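Local coordinates for protein ribose-5-phosphate isomerase RpiB (Thermotoga maritima, PDB 1O1X) that probably interconverts ribose 5-phosphate and ribulose 5-phosphate as a sugar-phosphate isomerase, at residues Y54-L66 and G82-R94. Residues are numbered along the deposited sequence; the frame is centred on the assembly and turned at random. Where two conformers were deposited one is given.
Sequences YPDYAKKVVQSIL and GMSIAANRYRGIR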
ATOM      1  N   TYR A  54      16.404 -17.504   1.904  1.00 12.26           N
ATOM      2  CA  TYR A  54      16.671 -16.170   1.345  1.00 12.78           C
ATOM      3  C   TYR A  54      18.085 -15.581   1.641  1.00 12.51           C
ATOM      4  O   TYR A  54      18.635 -14.922   0.749  1.00 11.99           O
ATOM      5  CB  TYR A  54      15.538 -15.140   1.699  1.00 12.98           C
ATOM      6  CG  TYR A  54      15.272 -14.913   3.172  1.00 11.59           C
ATOM      7  CD1 TYR A  54      16.020 -13.997   3.924  1.00 11.81           C
ATOM      8  CD2 TYR A  54      14.258 -15.597   3.819  1.00 13.01           C
ATOM      9  CE1 TYR A  54      15.784 -13.830   5.308  1.00 10.81           C
ATOM     10  CE2 TYR A  54      14.004 -15.430   5.199  1.00 12.52           C
ATOM     11  CZ  TYR A  54      14.764 -14.532   5.937  1.00 11.48           C
ATOM     12  OH  TYR A  54      14.488 -14.380   7.291  1.00 13.05           O
ATOM     13  N   PRO A  55      18.655 -15.718   2.847  1.00 12.49           N
ATOM     14  CA  PRO A  55      19.974 -15.087   3.081  1.00 12.82           C
ATOM     15  C   PRO A  55      21.087 -15.593   2.137  1.00 13.25           C
ATOM     16  O   PRO A  55      21.994 -14.829   1.828  1.00 13.57           O
ATOM     17  CB  PRO A  55      20.288 -15.418   4.565  1.00 12.00           C
ATOM     18  CG  PRO A  55      18.917 -15.689   5.172  1.00 12.88           C
ATOM     19  CD  PRO A  55      18.169 -16.417   4.066  1.00 12.53           C
ATOM     20  N   ASP A  56      21.006 -16.852   1.682  1.00 14.01           N
ATOM     21  CA  ASP A  56      21.979 -17.407   0.755  1.00 13.76           C
ATOM     22  C   ASP A  56      21.996 -16.579  -0.543  1.00 13.95           C
ATOM     23  O   ASP A  56      23.060 -16.348  -1.130  1.00 14.05           O
ATOM     24  CB  ASP A  56      21.663 -18.858   0.463  1.00 13.75           C
ATOM     25  CG  ASP A  56      21.904 -19.775   1.669  1.00 16.05           C
ATOM     26  OD1 ASP A  56      22.863 -19.446   2.440  1.00 14.58           O
ATOM     27  OD2 ASP A  56      21.236 -20.852   1.864  1.00 14.60           O
ATOM     28  N   TYR A  57      20.823 -16.095  -0.944  1.00 12.68           N
ATOM     29  CA  TYR A  57      20.659 -15.333  -2.190  1.00 13.47           C
ATOM     30  C   TYR A  57      20.974 -13.831  -2.056  1.00 13.67           C
ATOM     31  O   TYR A  57      21.552 -13.227  -2.981  1.00 14.65           O
ATOM     32  CB  TYR A  57      19.284 -15.651  -2.819  1.00 13.24           C
ATOM     33  CG  TYR A  57      19.276 -17.084  -3.262  1.00 13.74           C
ATOM     34  CD1 TYR A  57      19.839 -17.441  -4.464  1.00 13.97           C
ATOM     35  CD2 TYR A  57      18.840 -18.099  -2.405  1.00 14.46           C
ATOM     36  CE1 TYR A  57      19.906 -18.793  -4.857  1.00 15.58           C
ATOM     37  CE2 TYR A  57      18.920 -19.436  -2.770  1.00 14.89           C
ATOM     38  CZ  TYR A  57      19.426 -19.771  -4.012  1.00 17.74           C
ATOM     39  OH  TYR A  57      19.523 -21.093  -4.386  1.00 18.83           O
ATOM     40  N   ALA A  58      20.644 -13.250  -0.904  1.00 14.20           N
ATOM     41  CA  ALA A  58      21.069 -11.906  -0.526  1.00 13.68           C
ATOM     42  C   ALA A  58      22.590 -11.774  -0.661  1.00 14.01           C
ATOM     43  O   ALA A  58      23.074 -10.798  -1.245  1.00 12.11           O
ATOM     44  CB  ALA A  58      20.628 -11.576   0.913  1.00 14.36           C
ATOM     45  N   LYS A  59      23.331 -12.787  -0.189  1.00 13.69           N
ATOM     46  CA  LYS A  59      24.792 -12.728  -0.150  1.00 14.24           C
ATOM     47  C   LYS A  59      25.380 -12.702  -1.553  1.00 13.27           C
ATOM     48  O   LYS A  59      26.388 -12.025  -1.791  1.00 13.74           O
ATOM     49  CB  LYS A  59      25.398 -13.938   0.576  1.00 14.85           C
ATOM     50  CG  LYS A  59      25.187 -13.952   2.063  1.00 17.93           C
ATOM     51  CD  LYS A  59      25.686 -15.270   2.651  1.00 21.10           C
ATOM     52  CE  LYS A  59      25.762 -15.152   4.174  1.00 25.01           C
ATOM     53  NZ  LYS A  59      24.456 -15.269   4.916  1.00 22.99           N
ATOM     54  N   LYS A  60      24.778 -13.434  -2.469  1.00 12.46           N
ATOM     55  CA  LYS A  60      25.282 -13.476  -3.851  1.00 12.89           C
ATOM     56  C   LYS A  60      25.158 -12.095  -4.552  1.00 12.32           C
ATOM     57  O   LYS A  60      26.053 -11.665  -5.264  1.00 12.61           O
ATOM     58  CB  LYS A  60      24.548 -14.537  -4.675  1.00 13.28           C
ATOM     59  CG  LYS A  60      24.637 -15.963  -4.125  1.00 15.51           C
ATOM     60  CD  LYS A  60      23.797 -16.936  -4.914  1.00 21.23           C
ATOM     61  CE  LYS A  60      23.901 -18.406  -4.385  1.00 25.31           C
ATOM     62  NZ  LYS A  60      25.329 -18.801  -4.217  1.00 28.32           N
ATOM     63  N   VAL A  61      24.029 -11.440  -4.382  1.00 12.69           N
ATOM     64  CA  VAL A  61      23.814 -10.099  -4.950  1.00 13.10           C
ATOM     65  C   VAL A  61      24.701  -9.056  -4.239  1.00 13.38           C
ATOM     66  O   VAL A  61      25.337  -8.213  -4.881  1.00 14.11           O
ATOM     67  CB  VAL A  61      22.326  -9.683  -4.936  1.00 12.92           C
ATOM     68  CG1 VAL A  61      22.141  -8.200  -5.286  1.00 12.33           C
ATOM     69  CG2 VAL A  61      21.519 -10.528  -5.906  1.00 10.58           C
ATOM     70  N   VAL A  62      24.769  -9.150  -2.925  1.00 12.73           N
ATOM     71  CA  VAL A  62      25.650  -8.312  -2.133  1.00 12.63           C
ATOM     72  C   VAL A  62      27.075  -8.398  -2.613  1.00 13.31           C
ATOM     73  O   VAL A  62      27.740  -7.363  -2.781  1.00 12.97           O
ATOM     74  CB  VAL A  62      25.553  -8.641  -0.660  1.00 12.00           C
ATOM     75  CG1 VAL A  62      26.717  -8.060   0.114  1.00 14.18           C
ATOM     76  CG2 VAL A  62      24.172  -8.143  -0.094  1.00 13.27           C
ATOM     77  N   GLN A  63      27.571  -9.601  -2.805  1.00 12.66           N
ATOM     78  CA  GLN A  63      28.955  -9.762  -3.209  1.00 14.59           C
ATOM     79  C   GLN A  63      29.185  -9.075  -4.572  1.00 14.33           C
ATOM     80  O   GLN A  63      30.200  -8.456  -4.821  1.00 12.44           O
ATOM     81  CB  GLN A  63      29.283 -11.257  -3.262  1.00 15.08           C
ATOM     82  CG  GLN A  63      30.512 -11.648  -4.067  0.65 18.69           C
ATOM     83  CD  GLN A  63      31.769 -11.149  -3.449  0.65 23.64           C
ATOM     84  OE1 GLN A  63      31.834 -10.955  -2.221  0.65 24.80           O
ATOM     85  NE2 GLN A  63      32.789 -10.925  -4.287  0.65 25.97           N
ATOM     86  N   SER A  64      28.214  -9.210  -5.446  1.00 15.07           N
ATOM     87  CA  SER A  64      28.305  -8.631  -6.767  1.00 15.85           C
ATOM     88  C   SER A  64      28.327  -7.079  -6.719  1.00 15.45           C
ATOM     89  O   SER A  64      29.109  -6.434  -7.432  1.00 15.59           O
ATOM     90  CB  SER A  64      27.180  -9.204  -7.627  1.00 15.77           C
ATOM     91  OG  SER A  64      27.324  -8.720  -8.927  1.00 22.05           O
ATOM     92  N   ILE A  65      27.534  -6.482  -5.828  1.00 15.28           N
ATOM     93  CA  ILE A  65      27.532  -5.036  -5.645  1.00 14.25           C
ATOM     94  C   ILE A  65      28.838  -4.560  -4.996  1.00 14.81           C
ATOM     95  O   ILE A  65      29.472  -3.607  -5.473  1.00 13.58           O
ATOM     96  CB  ILE A  65      26.329  -4.594  -4.804  1.00 15.02           C
ATOM     97  CG1 ILE A  65      24.997  -4.827  -5.525  1.00 16.14           C
ATOM     98  CG2 ILE A  65      26.458  -3.151  -4.368  1.00 15.29           C
ATOM     99  CD1 ILE A  65      24.897  -4.210  -6.927  1.00 19.21           C
ATOM    100  N   LEU A  66      29.261  -5.218  -3.920  1.00 14.35           N
ATOM    101  CA  LEU A  66      30.486  -4.826  -3.220  1.00 15.62           C
ATOM    102  C   LEU A  66      31.743  -5.000  -4.065  1.00 14.86           C
ATOM    103  O   LEU A  66      32.706  -4.254  -3.890  1.00 14.77           O
ATOM    104  CB  LEU A  66      30.647  -5.592  -1.896  1.00 15.53           C
ATOM    105  CG  LEU A  66      29.565  -5.303  -0.864  1.00 15.98           C
ATOM    106  CD1 LEU A  66      29.865  -6.092   0.385  1.00 18.54           C
ATOM    107  CD2 LEU A  66      29.462  -3.822  -0.520  1.00 19.20           C
ATOM    108  N   GLY A  82      12.725 -10.404   4.764  1.00 11.53           N
ATOM    109  CA  GLY A  82      13.935 -11.203   4.915  1.00 11.82           C
ATOM    110  C   GLY A  82      15.117 -10.656   4.145  1.00 11.25           C
ATOM    111  O   GLY A  82      16.195 -10.514   4.704  1.00 11.08           O
HETATM  112  N   MSE A  83      14.888 -10.274   2.897  1.00 11.41           N
HETATM  113  CA  MSE A  83      15.911  -9.685   2.059  1.00 12.23           C
HETATM  114  C   MSE A  83      16.371  -8.314   2.553  1.00 12.11           C
HETATM  115  O   MSE A  83      17.596  -8.011   2.553  1.00 12.23           O
HETATM  116  CB  MSE A  83      15.441  -9.556   0.614  1.00 13.01           C
HETATM  117  CG  MSE A  83      15.303 -10.846  -0.154  1.00 14.84           C
HETATM  118 SE   MSE A  83      16.960 -11.972  -0.120  1.00 17.68          SE
HETATM  119  CE  MSE A  83      16.437 -13.303  -1.519  1.00 15.39           C
ATOM    120  N   SER A  84      15.429  -7.491   2.987  1.00 12.25           N
ATOM    121  CA  SER A  84      15.758  -6.160   3.512  1.00 12.08           C
ATOM    122  C   SER A  84      16.651  -6.285   4.786  1.00 12.19           C
ATOM    123  O   SER A  84      17.588  -5.499   4.975  1.00 14.41           O
ATOM    124  CB  SER A  84      14.531  -5.293   3.777  0.65 12.26           C
ATOM    125  OG  SER A  84      13.780  -5.728   4.876  0.65 14.21           O
ATOM    126  N   ILE A  85      16.405  -7.307   5.594  1.00 11.40           N
ATOM    127  CA  ILE A  85      17.217  -7.563   6.780  1.00 11.03           C
ATOM    128  C   ILE A  85      18.581  -8.147   6.395  1.00 10.73           C
ATOM    129  O   ILE A  85      19.616  -7.615   6.767  1.00  9.53           O
ATOM    130  CB  ILE A  85      16.478  -8.464   7.767  1.00 10.46           C
ATOM    131  CG1 ILE A  85      15.197  -7.786   8.308  1.00 11.22           C
ATOM    132  CG2 ILE A  85      17.345  -8.803   8.964  1.00 10.42           C
ATOM    133  CD1 ILE A  85      14.186  -8.752   8.851  1.00 10.71           C
ATOM    134  N   ALA A  86      18.589  -9.216   5.613  1.00  9.73           N
ATOM    135  CA  ALA A  86      19.831  -9.918   5.306  1.00 10.29           C
ATOM    136  C   ALA A  86      20.847  -9.078   4.550  1.00 10.70           C
ATOM    137  O   ALA A  86      22.037  -9.090   4.876  1.00 10.88           O
ATOM    138  CB  ALA A  86      19.535 -11.202   4.542  1.00 10.40           C
ATOM    139  N   ALA A  87      20.382  -8.317   3.556  1.00 10.70           N
ATOM    140  CA  ALA A  87      21.281  -7.558   2.700  1.00 10.56           C
ATOM    141  C   ALA A  87      21.888  -6.378   3.440  1.00 10.11           C
ATOM    142  O   ALA A  87      23.037  -6.032   3.198  1.00 10.54           O
ATOM    143  CB  ALA A  87      20.586  -7.126   1.392  1.00  9.44           C
ATOM    144  N   ASN A  88      21.135  -5.787   4.355  1.00  9.40           N
ATOM    145  CA  ASN A  88      21.606  -4.604   5.062  1.00  9.45           C
ATOM    146  C   ASN A  88      22.569  -4.908   6.225  1.00  9.82           C
ATOM    147  O   ASN A  88      23.028  -4.018   6.933  1.00  9.96           O
ATOM    148  CB  ASN A  88      20.405  -3.788   5.488  1.00 10.01           C
ATOM    149  CG  ASN A  88      19.804  -3.003   4.319  1.00  9.40           C
ATOM    150  OD1 ASN A  88      20.553  -2.368   3.536  1.00  9.35           O
ATOM    151  ND2 ASN A  88      18.481  -3.020   4.213  1.00  8.90           N
ATOM    152  N   ARG A  89      22.913  -6.181   6.399  1.00 10.39           N
ATOM    153  CA  ARG A  89      23.988  -6.600   7.303  1.00 10.67           C
ATOM    154  C   ARG A  89      25.358  -6.106   6.851  1.00 11.52           C
ATOM    155  O   ARG A  89      26.282  -6.044   7.649  1.00 11.38           O
ATOM    156  CB  ARG A  89      24.013  -8.119   7.421  1.00 10.54           C
ATOM    157  CG  ARG A  89      22.959  -8.675   8.347  1.00 10.37           C
ATOM    158  CD  ARG A  89      23.248  -8.371   9.813  1.00 10.13           C
ATOM    159  NE  ARG A  89      22.375  -9.149  10.677  1.00  9.59           N
ATOM    160  CZ  ARG A  89      21.124  -8.809  11.023  1.00 10.56           C
ATOM    161  NH1 ARG A  89      20.559  -7.691  10.592  1.00  8.48           N
ATOM    162  NH2 ARG A  89      20.434  -9.620  11.810  1.00 11.14           N
ATOM    163  N   TYR A  90      25.475  -5.759   5.570  1.00 11.88           N
ATOM    164  CA  TYR A  90      26.772  -5.469   4.965  1.00 11.99           C
ATOM    165  C   TYR A  90      27.012  -3.982   4.803  1.00 12.03           C
ATOM    166  O   TYR A  90      26.208  -3.270   4.178  1.00 10.59           O
ATOM    167  CB  TYR A  90      26.865  -6.178   3.620  1.00 12.41           C
ATOM    168  CG  TYR A  90      26.789  -7.667   3.798  1.00 13.60           C
ATOM    169  CD1 TYR A  90      27.930  -8.399   4.102  1.00 17.06           C
ATOM    170  CD2 TYR A  90      25.576  -8.333   3.705  1.00 14.58           C
ATOM    171  CE1 TYR A  90      27.849  -9.743   4.326  1.00 19.69           C
ATOM    172  CE2 TYR A  90      25.485  -9.673   3.904  1.00 16.98           C
ATOM    173  CZ  TYR A  90      26.620 -10.371   4.226  1.00 19.46           C
ATOM    174  OH  TYR A  90      26.553 -11.707   4.389  1.00 23.06           O
ATOM    175  N   ARG A  91      28.123  -3.504   5.339  1.00 11.87           N
ATOM    176  CA  ARG A  91      28.507  -2.117   5.115  1.00 13.35           C
ATOM    177  C   ARG A  91      28.664  -1.847   3.604  1.00 12.47           C
ATOM    178  O   ARG A  91      29.146  -2.686   2.827  1.00 12.23           O
ATOM    179  CB  ARG A  91      29.792  -1.765   5.898  1.00 15.46           C
ATOM    180  CG  ARG A  91      29.562  -1.673   7.451  1.00 20.15           C
ATOM    181  CD  ARG A  91      30.858  -1.453   8.260  1.00 23.52           C
ATOM    182  NE  ARG A  91      31.448  -0.128   8.058  1.00 28.84           N
ATOM    183  CZ  ARG A  91      32.433   0.156   7.189  1.00 33.05           C
ATOM    184  NH1 ARG A  91      32.968  -0.786   6.408  1.00 35.54           N
ATOM    185  NH2 ARG A  91      32.879   1.398   7.088  1.00 30.67           N
ATOM    186  N   GLY A  92      28.172  -0.701   3.177  1.00 12.13           N
ATOM    187  CA  GLY A  92      28.172  -0.344   1.778  1.00 12.46           C
ATOM    188  C   GLY A  92      26.917  -0.714   1.039  1.00 12.41           C
ATOM    189  O   GLY A  92      26.774  -0.320  -0.112  1.00 12.65           O
ATOM    190  N   ILE A  93      26.044  -1.520   1.647  1.00 11.34           N
ATOM    191  CA  ILE A  93      24.805  -1.937   1.015  1.00 11.14           C
ATOM    192  C   ILE A  93      23.668  -1.135   1.575  1.00 11.32           C
ATOM    193  O   ILE A  93      23.533  -0.995   2.791  1.00 10.84           O
ATOM    194  CB  ILE A  93      24.542  -3.466   1.247  1.00 11.37           C
ATOM    195  CG1 ILE A  93      25.671  -4.299   0.635  1.00 12.55           C
ATOM    196  CG2 ILE A  93      23.132  -3.872   0.748  1.00 11.23           C
ATOM    197  CD1 ILE A  93      25.813  -4.203  -0.907  1.00 14.40           C
ATOM    198  N   ARG A  94      22.852  -0.579   0.684  1.00 11.46           N
ATOM    199  CA  ARG A  94      21.637   0.143   1.076  1.00 10.42           C
ATOM    200  C   ARG A  94      20.487  -0.473   0.272  1.00 10.84           C
ATOM    201  O   ARG A  94      20.237  -0.128  -0.871  1.00  9.70           O
ATOM    202  CB  ARG A  94      21.845   1.629   0.854  1.00 11.64           C
ATOM    203  CG  ARG A  94      22.891   2.249   1.806  1.00 11.80           C
ATOM    204  CD  ARG A  94      23.144   3.742   1.600  1.00 12.31           C
ATOM    205  NE  ARG A  94      23.620   3.946   0.252  1.00 11.75           N
ATOM    206  CZ  ARG A  94      24.854   3.728  -0.179  1.00 12.70           C
ATOM    207  NH1 ARG A  94      25.821   3.376   0.634  1.00 11.63           N
ATOM    208  NH2 ARG A  94      25.102   3.836  -1.473  1.00 13.48           N
TER
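P55 and A58 of helix 54-66 face A86 and A87 of helix 82-87 where the two short axes pass 8.9 Å apart at a crossing angle of -54°, and small side chains permit the approach: the methyl CB of A58 lies 3.8 Å from CB of A86. Beside them the selenomethionine M83 bends at chi2 (-53°), which turns its SE and CE back under the first turn of helix 54-66; SE sits 3.8 Å from A58 CB, while CE reaches CB of Y54 and of Y57. The Y54 ring lies across the first turn of the partner helix, G82 CA resting over one face 3.2 Å from CE1. A side chain on G82 pointing this way would run into that ring. An alanine in place of Y54 would probably strip the ring from the backbone of G82 and leave a gap there, although the contact of CB with M83 could remain. Both helices belong to a Rossmann-like alpha/beta/alpha fold and flank its parallel sheet, A58, M83 and A87 all touching L75 of strand 72-75. G82 is a predicted ribulose 5-phosphate-binding residue, and the backbone N of M83 hydrogen-bonds the oxidised cysteine at position 77, so this end of the interface borders the probable active site. From A87 the chain runs through two successive beta turns, type I to Y90 and type II to I93, and Y90 folds back across V62. CG1 of V62 makes a CH-pi contact, 4.0 Å from the Y90 ring centroid and 25° off its normal. The hydroxyl of Y90 passes by the aliphatic chain of K59, 3.5 Å from CG, but has its main polar partner in V155 of the second subunit. At the far end, I93 CD1 packs against both I65 CG2 and L66 CD2, each 3.7 Å away.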